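PDB 6ARB: citrate lyase subunit beta-like protein from Mycobacterium tuberculosis H37Rv, which is a magnesium-binding, probable lyase of the HpcH/HpaI aldolase family that forms homotrimers and may play a role in fatty acid biosynthesis. Local coordinates for residues R68-I73 and Y93-L98. Numbering follows the deposited sequence. Where two conformers were deposited one is given.
With COA (coenzyme A), chain F.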
ATOM      1  N   ARG A  68     -17.273  18.837 -22.141  1.00 22.95           N
ATOM      2  CA  ARG A  68     -16.316  17.768 -22.456  1.00 20.00           C
ATOM      3  C   ARG A  68     -14.865  18.265 -22.401  1.00 20.95           C
ATOM      4  O   ARG A  68     -13.972  17.723 -23.070  1.00 19.07           O
ATOM      5  CB  ARG A  68     -16.610  17.181 -23.844  1.00 22.44           C
ATOM      6  CG  ARG A  68     -17.945  16.459 -23.955  1.00 37.35           C
ATOM      7  CD  ARG A  68     -17.919  15.102 -23.251  1.00 52.53           C
ATOM      8  NE  ARG A  68     -19.189  14.391 -23.392  1.00 64.03           N
ATOM      9  CZ  ARG A  68     -20.066  14.211 -22.406  1.00 70.92           C
ATOM     10  NH1 ARG A  68     -19.813  14.680 -21.190  1.00 70.73           N
ATOM     11  NH2 ARG A  68     -21.197  13.555 -22.637  1.00 74.00           N
ATOM     12  N   THR A  69     -14.632  19.288 -21.589  1.00 24.11           N
ATOM     13  CA  THR A  69     -13.314  19.887 -21.481  1.00 22.86           C
ATOM     14  C   THR A  69     -13.032  20.204 -20.024  1.00 22.19           C
ATOM     15  O   THR A  69     -13.903  20.702 -19.321  1.00 19.60           O
ATOM     16  CB  THR A  69     -13.229  21.194 -22.311  1.00 28.93           C
ATOM     17  OG1 THR A  69     -13.746  20.958 -23.628  1.00 29.11           O
ATOM     18  CG2 THR A  69     -11.799  21.686 -22.416  1.00 22.35           C
ATOM     19  N   VAL A  70     -11.819  19.883 -19.583  1.00 23.75           N
ATOM     20  CA  VAL A  70     -11.338  20.199 -18.241  1.00 20.01           C
ATOM     21  C   VAL A  70     -10.126  21.098 -18.433  1.00 18.87           C
ATOM     22  O   VAL A  70      -9.456  21.001 -19.452  1.00 21.05           O
ATOM     23  CB  VAL A  70     -10.923  18.916 -17.487  1.00 14.56           C
ATOM     24  CG1 VAL A  70     -10.254  19.254 -16.147  1.00 21.89           C
ATOM     25  CG2 VAL A  70     -12.128  18.009 -17.296  1.00 18.19           C
ATOM     26  N   VAL A  71      -9.854  21.997 -17.492  1.00 15.02           N
ATOM     27  CA  VAL A  71      -8.643  22.810 -17.585  1.00 13.16           C
ATOM     28  C   VAL A  71      -7.695  22.511 -16.423  1.00 18.64           C
ATOM     29  O   VAL A  71      -8.053  22.706 -15.260  1.00 18.02           O
ATOM     30  CB  VAL A  71      -8.973  24.324 -17.580  1.00 18.24           C
ATOM     31  CG1 VAL A  71      -7.689  25.154 -17.552  1.00 19.12           C
ATOM     32  CG2 VAL A  71      -9.827  24.686 -18.784  1.00 19.02           C
ATOM     33  N   ARG A  72      -6.485  22.040 -16.716  1.00 13.86           N
ATOM     34  CA  ARG A  72      -5.523  21.872 -15.627  1.00 20.26           C
ATOM     35  C   ARG A  72      -4.847  23.203 -15.321  1.00 21.29           C
ATOM     36  O   ARG A  72      -4.105  23.742 -16.144  1.00 18.17           O
ATOM     37  CB  ARG A  72      -4.471  20.790 -15.911  1.00 12.11           C
ATOM     38  CG  ARG A  72      -3.539  20.586 -14.713  1.00 18.84           C
ATOM     39  CD  ARG A  72      -2.672  19.355 -14.834  1.00 17.76           C
ATOM     40  NE  ARG A  72      -1.560  19.555 -15.757  1.00 16.91           N
ATOM     41  CZ  ARG A  72      -0.522  18.733 -15.863  1.00 21.48           C
ATOM     42  NH1 ARG A  72      -0.461  17.648 -15.106  1.00 19.66           N
ATOM     43  NH2 ARG A  72       0.449  18.992 -16.739  1.00 18.64           N
ATOM     44  N   ILE A  73      -5.115  23.733 -14.135  1.00 16.55           N
ATOM     45  CA  ILE A  73      -4.553  25.009 -13.728  1.00 18.60           C
ATOM     46  C   ILE A  73      -3.247  24.752 -12.995  1.00 18.88           C
ATOM     47  O   ILE A  73      -2.789  23.615 -12.933  1.00 20.08           O
ATOM     48  CB  ILE A  73      -5.533  25.769 -12.832  1.00 17.31           C
ATOM     49  CG1 ILE A  73      -5.932  24.912 -11.622  1.00 14.11           C
ATOM     50  CG2 ILE A  73      -6.758  26.183 -13.653  1.00 17.32           C
ATOM     51  CD1 ILE A  73      -6.805  25.665 -10.611  1.00 18.93           C
ATOM     52  N   TYR A  93     -15.637  27.429 -18.848  1.00 24.06           N
ATOM     53  CA  TYR A  93     -15.150  26.190 -18.232  1.00 23.39           C
ATOM     54  C   TYR A  93     -15.499  26.098 -16.745  1.00 21.33           C
ATOM     55  O   TYR A  93     -15.282  27.045 -15.987  1.00 30.10           O
ATOM     56  CB  TYR A  93     -13.644  26.025 -18.451  1.00 19.30           C
ATOM     57  CG  TYR A  93     -13.291  25.952 -19.910  1.00 18.04           C
ATOM     58  CD1 TYR A  93     -13.954  25.068 -20.759  1.00 22.83           C
ATOM     59  CD2 TYR A  93     -12.320  26.785 -20.454  1.00 22.17           C
ATOM     60  CE1 TYR A  93     -13.644  25.016 -22.129  1.00 25.95           C
ATOM     61  CE2 TYR A  93     -11.996  26.731 -21.807  1.00 26.17           C
ATOM     62  CZ  TYR A  93     -12.668  25.850 -22.640  1.00 27.06           C
ATOM     63  OH  TYR A  93     -12.350  25.800 -23.984  1.00 20.57           O
ATOM     64  N   THR A  94     -16.037  24.954 -16.332  1.00 20.62           N
ATOM     65  CA  THR A  94     -16.517  24.802 -14.952  1.00 24.00           C
ATOM     66  C   THR A  94     -15.797  23.714 -14.156  1.00 23.17           C
ATOM     67  O   THR A  94     -15.966  23.620 -12.942  1.00 21.16           O
ATOM     68  CB  THR A  94     -18.021  24.495 -14.906  1.00 25.90           C
ATOM     69  OG1 THR A  94     -18.282  23.289 -15.631  1.00 34.65           O
ATOM     70  CG2 THR A  94     -18.826  25.642 -15.514  1.00 31.81           C
ATOM     71  N   THR A  95     -15.016  22.884 -14.840  1.00 17.95           N
ATOM     72  CA  THR A  95     -14.222  21.862 -14.161  1.00 17.87           C
ATOM     73  C   THR A  95     -12.733  22.143 -14.376  1.00 20.25           C
ATOM     74  O   THR A  95     -12.298  22.418 -15.501  1.00 19.01           O
ATOM     75  CB  THR A  95     -14.581  20.435 -14.649  1.00 20.88           C
ATOM     76  OG1 THR A  95     -15.987  20.220 -14.480  1.00 23.17           O
ATOM     77  CG2 THR A  95     -13.828  19.385 -13.843  1.00 12.42           C
ATOM     78  N   VAL A  96     -11.970  22.108 -13.287  1.00 17.05           N
ATOM     79  CA  VAL A  96     -10.523  22.270 -13.340  1.00 16.53           C
ATOM     80  C   VAL A  96      -9.803  21.082 -12.725  1.00 16.56           C
ATOM     81  O   VAL A  96     -10.332  20.393 -11.841  1.00 18.40           O
ATOM     82  CB  VAL A  96     -10.040  23.535 -12.593  1.00 15.91           C
ATOM     83  CG1 VAL A  96     -10.450  24.812 -13.343  1.00 19.98           C
ATOM     84  CG2 VAL A  96     -10.536  23.532 -11.154  1.00 19.15           C
ATOM     85  N   MET A  97      -8.574  20.863 -13.179  1.00 14.39           N
ATOM     86  CA  MET A  97      -7.711  19.860 -12.576  1.00 13.79           C
ATOM     87  C   MET A  97      -6.624  20.569 -11.791  1.00 14.46           C
ATOM     88  O   MET A  97      -5.953  21.460 -12.316  1.00 17.42           O
ATOM     89  CB  MET A  97      -7.080  18.969 -13.650  1.00 13.60           C
ATOM     90  CG  MET A  97      -6.099  17.956 -13.064  1.00 15.31           C
ATOM     91  SD  MET A  97      -5.420  16.860 -14.323  1.00 18.00           S
ATOM     92  CE  MET A  97      -6.854  15.860 -14.692  1.00 14.05           C
ATOM     93  N   LEU A  98      -6.470  20.181 -10.529  1.00 14.76           N
ATOM     94  CA  LEU A  98      -5.546  20.832  -9.612  1.00 13.64           C
ATOM     95  C   LEU A  98      -4.304  19.968  -9.453  1.00 12.05           C
ATOM     96  O   LEU A  98      -4.366  18.891  -8.860  1.00 17.05           O
ATOM     97  CB  LEU A  98      -6.211  21.027  -8.242  1.00  9.87           C
ATOM     98  CG  LEU A  98      -5.283  21.476  -7.121  1.00 14.09           C
ATOM     99  CD1 LEU A  98      -4.721  22.854  -7.421  1.00 16.86           C
ATOM    100  CD2 LEU A  98      -6.023  21.464  -5.778  1.00 19.50           C
TER
HETATM  101  N1A COA F 303      -3.324  17.040 -28.621  0.86 27.54           N
HETATM  102  C2A COA F 303      -3.796  17.227 -29.868  0.86 22.84           C
HETATM  103  N3A COA F 303      -3.134  16.781 -30.945  0.86 32.67           N
HETATM  104  C4A COA F 303      -1.956  16.131 -30.816  0.86 28.54           C
HETATM  105  C5A COA F 303      -1.428  15.917 -29.541  0.86 31.08           C
HETATM  106  C6A COA F 303      -2.157  16.392 -28.442  0.86 26.12           C
HETATM  107  N6A COA F 303      -1.618  16.171 -27.071  0.86 16.47           N
HETATM  108  N7A COA F 303      -0.257  15.251 -29.687  0.86 31.27           N
HETATM  109  C8A COA F 303      -0.055  15.058 -31.010  0.86 30.20           C
HETATM  110  N9A COA F 303      -1.076  15.595 -31.695  0.86 28.51           N
HETATM  111  C1B COA F 303      -1.242  15.577 -33.128  0.86 29.19           C
HETATM  112  C2B COA F 303      -0.279  16.382 -33.861  0.86 34.71           C
HETATM  113  O2B COA F 303      -0.793  17.657 -34.023  0.86 30.54           O
HETATM  114  C3B COA F 303      -0.249  15.730 -35.137  0.86 38.40           C
HETATM  115  O3B COA F 303      -1.399  16.100 -35.804  0.86 50.32           O
HETATM  116  P3B COA F 303      -1.437  16.048 -37.352  0.86 52.04           P
HETATM  117  O7A COA F 303      -0.104  15.549 -37.856  0.86 47.89           O
HETATM  118  O8A COA F 303      -1.697  17.440 -37.860  0.86 37.52           O
HETATM  119  O9A COA F 303      -2.547  15.113 -37.794  0.86 56.01           O
HETATM  120  C4B COA F 303      -0.334  14.315 -34.811  0.86 33.75           C
HETATM  121  O4B COA F 303      -1.077  14.275 -33.578  0.86 28.37           O
HETATM  122  C5B COA F 303       0.983  13.732 -34.625  0.86 36.82           C
HETATM  123  O5B COA F 303       1.909  14.495 -33.968  0.86 37.75           O
HETATM  124  P1A COA F 303       3.225  13.934 -33.372  0.86 36.62           P
HETATM  125  O1A COA F 303       4.332  14.198 -34.348  0.86 43.17           O
HETATM  126  O2A COA F 303       3.102  12.453 -33.142  0.86 32.86           O
HETATM  127  O3A COA F 303       3.472  14.677 -32.022  0.86 40.40           O
HETATM  128  P2A COA F 303       4.445  15.908 -31.855  0.86 41.61           P
HETATM  129  O4A COA F 303       5.845  15.525 -32.283  0.86 53.78           O
HETATM  130  O5A COA F 303       3.966  17.086 -32.651  0.86 36.59           O
HETATM  131  O6A COA F 303       4.502  16.328 -30.358  0.86 40.52           O
HETATM  132  CBP COA F 303       3.974  16.003 -27.983  0.86 26.26           C
HETATM  133  CCP COA F 303       4.297  15.399 -29.357  0.86 24.81           C
HETATM  134  CDP COA F 303       4.640  17.368 -27.842  0.86 28.46           C
HETATM  135  CEP COA F 303       4.436  15.103 -26.865  0.86 30.62           C
HETATM  136  CAP COA F 303       2.437  16.139 -27.920  0.86 28.66           C
HETATM  137  OAP COA F 303       1.906  14.869 -28.022  0.86 30.64           O
HETATM  138  C9P COA F 303       1.899  16.718 -26.625  0.86 25.23           C
HETATM  139  O9P COA F 303       1.769  17.924 -26.476  0.86 26.22           O
HETATM  140  N8P COA F 303       1.567  15.800 -25.583  0.86 20.80           N
HETATM  141  C7P COA F 303       1.031  16.274 -24.297  0.86 21.74           C
HETATM  142  C6P COA F 303       2.017  16.736 -23.262  0.86 17.89           C
HETATM  143  C5P COA F 303       1.377  17.245 -22.007  0.86 30.70           C
HETATM  144  O5P COA F 303       0.275  17.784 -22.078  0.86 37.51           O
HETATM  145  N4P COA F 303       2.068  17.088 -20.750  0.86 36.99           N
HETATM  146  C3P COA F 303       1.446  17.565 -19.563  0.86 37.12           C
HETATM  147  C2P COA F 303       0.652  16.519 -18.811  0.86 38.08           C
HETATM  148  S1P COA F 303       1.369  14.882 -18.775  0.86 43.39           S
HETATM  149  O   HOH W   1     -15.470  22.816 -18.260  1.00 27.65           O
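The Met97 thioether lies beside the aliphatic part of Arg72 on the inner face of two neighbouring strands, with Met97 SD 3.7 Å from Arg72 CD. Both CG atoms stand anti to the backbone N (chi1 -176° in Arg72, 177° in Met97). This runs the two chains out together from the same face, and each bends only at chi3. In one of its two conformers, Val70 CG1 lies 4.0 Å from Met97 CB. On the other face, Val71 CG2 packs 3.7 Å from Tyr93 CD2. Thr69 CG2 touches the same ring at CE1. Ile73 CG2 meets Val96 CG1 further along, and helix 79-88 covers Ile73. That helix links strands 69-72 and 95-98 in a parallel beta-alpha-beta unit of the TIM barrel. Three backbone bonds join the strands. Val71 uses both its polar atoms: its N donates to Thr95 O (3.2 Å), and its O accepts from Met97 N (2.8 Å). Ile73 N then donates to Met97 O at 3.0 Å. Where the strands begin, one water bridges Thr69 O and Thr94 N. The Tyr93 hydroxyl is bonded to Leu64 N. At the opposite end the Arg72 guanidinium enters the substrate site. Its NE forms a salt bridge with Asp42, and its NH1 donates to the bound pyruvate. Arg72 NH2 lies 3.2 Å from C2P, near the thiol end of the bound coenzyme A.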